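27kDa outer membrane protein (Silicibacter pomeroyi, PDB 3GYK) is probably a thiol-disulfide oxidoreductase, its crystallised part being a DsbA-like thioredoxin domain. Local coordinates at residues D6-G18 with D51-I63. Sequence-based numbering, arbitrary orientation. Where two conformers were deposited one is given.
With EDO (1,2-ethanediol), chain H.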
loop_
_atom_site.group_PDB
_atom_site.type_symbol
_atom_site.label_atom_id
_atom_site.label_comp_id
_atom_site.label_asym_id
_atom_site.label_seq_id
_atom_site.Cartn_x
_atom_site.Cartn_y
_atom_site.Cartn_z
ATOM N N ASP A 6 -10.445 -12.795 -5.801
ATOM C CA ASP A 6 -10.004 -13.286 -4.507
ATOM C C ASP A 6 -8.563 -12.920 -4.210
ATOM O O ASP A 6 -8.265 -12.477 -3.101
ATOM C CB ASP A 6 -10.174 -14.798 -4.383
ATOM C CG ASP A 6 -11.570 -15.195 -3.988
ATOM O OD1 ASP A 6 -12.336 -14.339 -3.498
ATOM O OD2 ASP A 6 -11.901 -16.382 -4.181
ATOM N N SER A 7 -7.670 -13.085 -5.188
ATOM C CA SER A 7 -6.255 -12.734 -4.975
ATOM C C SER A 7 -6.066 -11.244 -4.763
ATOM O O SER A 7 -5.189 -10.835 -4.000
ATOM C CB SER A 7 -5.391 -13.168 -6.157
ATOM O OG SER A 7 -5.634 -14.517 -6.466
ATOM N N LEU A 8 -6.876 -10.431 -5.442
ATOM C CA LEU A 8 -6.690 -8.985 -5.365
ATOM C C LEU A 8 -7.351 -8.391 -4.134
ATOM O O LEU A 8 -6.793 -7.506 -3.474
ATOM C CB LEU A 8 -7.214 -8.276 -6.610
ATOM C CG LEU A 8 -6.274 -8.385 -7.814
ATOM C CD1 LEU A 8 -6.996 -7.895 -9.043
ATOM C CD2 LEU A 8 -4.997 -7.579 -7.556
ATOM N N PHE A 9 -8.557 -8.857 -3.843
ATOM C CA PHE A 9 -9.364 -8.144 -2.866
ATOM C C PHE A 9 -9.508 -8.881 -1.551
ATOM O O PHE A 9 -9.873 -8.245 -0.544
ATOM C CB PHE A 9 -10.757 -7.852 -3.433
ATOM C CG PHE A 9 -10.761 -7.050 -4.738
ATOM C CD1 PHE A 9 -9.804 -6.082 -5.006
ATOM C CD2 PHE A 9 -11.784 -7.248 -5.668
ATOM C CE1 PHE A 9 -9.834 -5.352 -6.201
ATOM C CE2 PHE A 9 -11.826 -6.514 -6.870
ATOM C CZ PHE A 9 -10.845 -5.577 -7.132
ATOM N N ASN A 10 -9.237 -10.190 -1.529
ATOM C CA ASN A 10 -9.469 -10.971 -0.302
ATOM C C ASN A 10 -8.251 -11.707 0.270
ATOM O O ASN A 10 -8.375 -12.765 0.899
ATOM C CB ASN A 10 -10.616 -11.933 -0.528
ATOM C CG ASN A 10 -11.922 -11.212 -0.831
ATOM O OD1 ASN A 10 -12.611 -11.558 -1.781
ATOM N ND2 ASN A 10 -12.277 -10.221 -0.009
ATOM N N ASP A 11 -7.076 -11.143 0.052
ATOM C CA ASP A 11 -5.845 -11.734 0.576
ATOM C C ASP A 11 -5.631 -11.294 2.042
ATOM O O ASP A 11 -5.454 -10.094 2.314
ATOM C CB ASP A 11 -4.687 -11.231 -0.320
ATOM C CG ASP A 11 -3.337 -11.796 0.089
ATOM O OD1 ASP A 11 -3.254 -12.367 1.193
ATOM O OD2 ASP A 11 -2.370 -11.623 -0.695
ATOM N N PRO A 12 -5.635 -12.246 2.986
ATOM C CA PRO A 12 -5.484 -11.836 4.402
ATOM C C PRO A 12 -4.129 -11.225 4.736
ATOM O O PRO A 12 -4.001 -10.541 5.771
ATOM C CB PRO A 12 -5.683 -13.140 5.175
ATOM C CG PRO A 12 -5.546 -14.208 4.198
ATOM C CD PRO A 12 -5.876 -13.687 2.848
ATOM N N ASN A 13 -3.143 -11.446 3.870
ATOM C CA ASN A 13 -1.785 -10.949 4.093
ATOM C C ASN A 13 -1.583 -9.568 3.445
ATOM O O ASN A 13 -0.469 -9.049 3.402
ATOM C CB ASN A 13 -0.749 -11.994 3.602
ATOM C CG ASN A 13 0.683 -11.768 4.173
ATOM O OD1 ASN A 13 0.871 -11.159 5.263
ATOM N ND2 ASN A 13 1.687 -12.317 3.465
ATOM N N ALA A 14 -2.670 -8.963 2.951
ATOM C CA ALA A 14 -2.579 -7.608 2.380
ATOM C C ALA A 14 -3.330 -6.641 3.284
ATOM O O ALA A 14 -4.519 -6.863 3.566
ATOM C CB ALA A 14 -3.182 -7.589 0.943
ATOM N N PRO A 15 -2.662 -5.565 3.739
ATOM C CA PRO A 15 -3.389 -4.645 4.624
ATOM C C PRO A 15 -4.661 -4.064 4.010
ATOM O O PRO A 15 -4.709 -3.770 2.818
ATOM C CB PRO A 15 -2.384 -3.521 4.881
ATOM C CG PRO A 15 -1.034 -4.179 4.682
ATOM C CD PRO A 15 -1.240 -5.189 3.576
ATOM N N VAL A 16 -5.665 -3.883 4.858
ATOM C CA VAL A 16 -6.915 -3.266 4.461
ATOM C C VAL A 16 -7.094 -1.967 5.252
ATOM O O VAL A 16 -7.053 -1.976 6.487
ATOM C CB VAL A 16 -8.106 -4.207 4.747
ATOM C CG1 VAL A 16 -9.451 -3.485 4.516
ATOM C CG2 VAL A 16 -8.003 -5.477 3.863
ATOM N N LEU A 17 -7.293 -0.869 4.532
ATOM C CA LEU A 17 -7.612 0.427 5.121
ATOM C C LEU A 17 -8.973 0.886 4.630
ATOM O O LEU A 17 -9.608 0.188 3.859
ATOM C CB LEU A 17 -6.539 1.463 4.749
ATOM C CG LEU A 17 -5.191 1.306 5.464
ATOM C CD1 LEU A 17 -4.413 0.122 4.912
ATOM C CD2 LEU A 17 -4.387 2.594 5.234
ATOM N N GLY A 18 -9.441 2.045 5.106
ATOM C CA GLY A 18 -10.746 2.558 4.661
ATOM C C GLY A 18 -11.816 1.695 5.302
ATOM O O GLY A 18 -11.652 1.222 6.442
ATOM N N ASP A 51 -15.045 9.531 0.868
ATOM C CA ASP A 51 -15.892 8.395 0.515
ATOM C C ASP A 51 -15.748 7.284 1.556
ATOM O O ASP A 51 -14.799 6.494 1.498
ATOM C CB ASP A 51 -15.510 7.849 -0.873
ATOM C CG ASP A 51 -16.583 6.922 -1.451
ATOM O OD1 ASP A 51 -17.246 6.201 -0.660
ATOM O OD2 ASP A 51 -16.778 6.928 -2.699
ATOM N N PRO A 52 -16.705 7.218 2.500
ATOM C CA PRO A 52 -16.625 6.245 3.582
ATOM C C PRO A 52 -17.015 4.832 3.143
ATOM O O PRO A 52 -17.113 3.940 3.990
ATOM C CB PRO A 52 -17.634 6.779 4.606
ATOM C CG PRO A 52 -18.659 7.496 3.809
ATOM C CD PRO A 52 -17.889 8.086 2.618
ATOM N N ASN A 53 -17.255 4.634 1.848
ATOM C CA ASN A 53 -17.664 3.322 1.346
ATOM C C ASN A 53 -16.598 2.726 0.418
ATOM O O ASN A 53 -16.889 1.883 -0.438
ATOM C CB ASN A 53 -19.044 3.431 0.665
ATOM C CG ASN A 53 -19.784 2.096 0.604
ATOM O OD1 ASN A 53 -19.533 1.183 1.400
ATOM N ND2 ASN A 53 -20.754 2.008 -0.300
ATOM N N VAL A 54 -15.356 3.183 0.586
ATOM C CA VAL A 54 -14.203 2.694 -0.208
ATOM C C VAL A 54 -13.329 1.860 0.717
ATOM O O VAL A 54 -12.982 2.272 1.833
ATOM C CB VAL A 54 -13.383 3.866 -0.801
ATOM C CG1 VAL A 54 -12.020 3.381 -1.340
ATOM C CG2 VAL A 54 -14.171 4.564 -1.947
ATOM N N ARG A 55 -13.031 0.658 0.269
ATOM C CA ARG A 55 -12.107 -0.240 0.901
ATOM C C ARG A 55 -10.767 -0.106 0.180
ATOM O O ARG A 55 -10.733 -0.148 -1.049
ATOM C CB ARG A 55 -12.614 -1.632 0.625
ATOM C CG ARG A 55 -11.900 -2.730 1.289
ATOM C CD ARG A 55 -12.923 -3.873 1.178
ATOM N NE ARG A 55 -12.353 -5.063 1.746
ATOM C CZ ARG A 55 -11.586 -5.903 1.070
ATOM N NH1 ARG A 55 -11.354 -5.698 -0.224
ATOM N NH2 ARG A 55 -11.078 -6.958 1.698
ATOM N N LEU A 56 -9.674 0.001 0.929
ATOM C CA LEU A 56 -8.359 0.252 0.317
ATOM C C LEU A 56 -7.374 -0.859 0.667
ATOM O O LEU A 56 -7.070 -1.063 1.846
ATOM C CB LEU A 56 -7.822 1.588 0.814
ATOM C CG LEU A 56 -6.407 1.964 0.409
ATOM C CD1 LEU A 56 -6.410 2.284 -1.066
ATOM C CD2 LEU A 56 -6.014 3.178 1.201
ATOM N N VAL A 57 -6.882 -1.572 -0.354
ATOM C CA VAL A 57 -6.022 -2.756 -0.162
ATOM C C VAL A 57 -4.607 -2.354 -0.597
ATOM O O VAL A 57 -4.416 -1.778 -1.679
ATOM C CB VAL A 57 -6.529 -4.000 -0.959
ATOM C CG1 VAL A 57 -5.435 -5.108 -1.028
ATOM C CG2 VAL A 57 -7.815 -4.559 -0.322
ATOM N N TYR A 58 -3.617 -2.674 0.228
ATOM C CA TYR A 58 -2.241 -2.289 -0.090
ATOM C C TYR A 58 -1.370 -3.450 -0.537
ATOM O O TYR A 58 -1.335 -4.510 0.124
ATOM C CB TYR A 58 -1.611 -1.630 1.135
ATOM C CG TYR A 58 -1.926 -0.160 1.302
ATOM C CD1 TYR A 58 -2.666 0.546 0.354
ATOM C CD2 TYR A 58 -1.419 0.533 2.378
ATOM C CE1 TYR A 58 -2.895 1.929 0.492
ATOM C CE2 TYR A 58 -1.651 1.899 2.529
ATOM C CZ TYR A 58 -2.376 2.589 1.583
ATOM O OH TYR A 58 -2.597 3.935 1.754
ATOM N N ARG A 59 -0.647 -3.243 -1.645
ATOM C CA ARG A 59 0.390 -4.159 -2.076
ATOM C C ARG A 59 1.734 -3.418 -1.966
ATOM O O ARG A 59 2.027 -2.472 -2.740
ATOM C CB ARG A 59 0.203 -4.588 -3.549
ATOM C CG ARG A 59 -1.087 -5.402 -3.871
ATOM C CD ARG A 59 -1.354 -6.603 -2.940
ATOM N NE ARG A 59 -0.185 -7.437 -2.648
ATOM C CZ ARG A 59 -0.275 -8.639 -2.085
ATOM N NH1 ARG A 59 -1.500 -9.154 -1.815
ATOM N NH2 ARG A 59 0.835 -9.310 -1.740
ATOM N N GLU A 60 2.535 -3.846 -1.007
ATOM C CA GLU A 60 3.902 -3.329 -0.889
ATOM C C GLU A 60 4.680 -3.949 -2.019
ATOM O O GLU A 60 4.811 -5.184 -2.093
ATOM C CB GLU A 60 4.480 -3.756 0.465
ATOM C CG GLU A 60 3.730 -3.183 1.651
ATOM C CD GLU A 60 4.356 -1.853 2.138
ATOM O OE1 GLU A 60 5.410 -1.457 1.596
ATOM O OE2 GLU A 60 3.798 -1.237 3.076
ATOM N N TRP A 61 5.195 -3.098 -2.914
ATOM C CA TRP A 61 5.923 -3.563 -4.094
ATOM C C TRP A 61 7.241 -2.800 -4.189
ATOM O O TRP A 61 7.388 -1.851 -4.979
ATOM C CB TRP A 61 5.066 -3.375 -5.358
ATOM C CG TRP A 61 5.652 -4.014 -6.578
ATOM C CD1 TRP A 61 6.492 -5.106 -6.622
ATOM C CD2 TRP A 61 5.465 -3.601 -7.938
ATOM N NE1 TRP A 61 6.841 -5.385 -7.924
ATOM C CE2 TRP A 61 6.220 -4.487 -8.749
ATOM C CE3 TRP A 61 4.716 -2.578 -8.554
ATOM C CZ2 TRP A 61 6.285 -4.365 -10.141
ATOM C CZ3 TRP A 61 4.788 -2.460 -9.959
ATOM C CH2 TRP A 61 5.551 -3.342 -10.719
ATOM N N PRO A 62 8.196 -3.169 -3.311
ATOM C CA PRO A 62 9.487 -2.471 -3.293
ATOM C C PRO A 62 10.317 -2.821 -4.550
ATOM O O PRO A 62 10.675 -3.986 -4.762
ATOM C CB PRO A 62 10.139 -2.985 -2.008
ATOM C CG PRO A 62 9.535 -4.397 -1.817
ATOM C CD PRO A 62 8.068 -4.135 -2.191
ATOM N N ILE A 63 10.578 -1.815 -5.372
ATOM C CA ILE A 63 11.256 -2.005 -6.668
ATOM C C ILE A 63 12.390 -1.021 -6.900
ATOM O O ILE A 63 13.095 -1.131 -7.888
ATOM C CB ILE A 63 10.236 -1.982 -7.863
ATOM C CG1 ILE A 63 9.449 -0.666 -7.894
ATOM C CG2 ILE A 63 9.279 -3.220 -7.785
ATOM C CD1 ILE A 63 8.521 -0.477 -9.139
HETATM C C1 EDO H . -6.514 -16.164 -0.270
HETATM O O1 EDO H . -6.009 -17.505 -0.394
HETATM C C2 EDO H . -6.712 -15.573 -1.661
HETATM O O2 EDO H . -6.201 -14.229 -1.693
HETATM O O HOH W 1 -4.034 -8.566 -2.788
HETATM O O HOH W 2 0.252 -11.712 -0.136
#
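R55 reaches from strand 54-60 to the C-terminal turn of helix 3-9, where NH2 (2.9 Å) and NH1 (3.0 Å) both donate to the one oxygen F9 O. Its CG lies anti to the backbone N (chi1 -174°) and the chain runs extended to NE, carrying the guanidinium to the helix end, with the carbonyl oxygen close to its plane. Four residues along the strand, R59 sits on the same face but bends at chi2 and chi3, bringing NH1 2.8 Å from D11 OD2 in a salt bridge; OD2 lies in the guanidinium plane, whereas NH1 comes to it from above the carboxylate plane. One water joins R59 NH1 to S7 O and L8 O, another R59 NH2 to D11 OD2. Between the arginines, V57 CG1 packs on A14 CB. On the opposite face L17 crosses Y58 at about a right angle, CD1 over the ring 4.3 Å from its centroid, a CH-pi contact. The antiparallel hydrogen-bonded pair L17 and L56 joins 16-18, an outermost strand within this chain, to the thioredoxin-like sheet. A leucine in place of R55 would probably leave F9 O without either donor. Its positive charge at the C-terminal end of helix 3-9 is likely to suit the helix dipole.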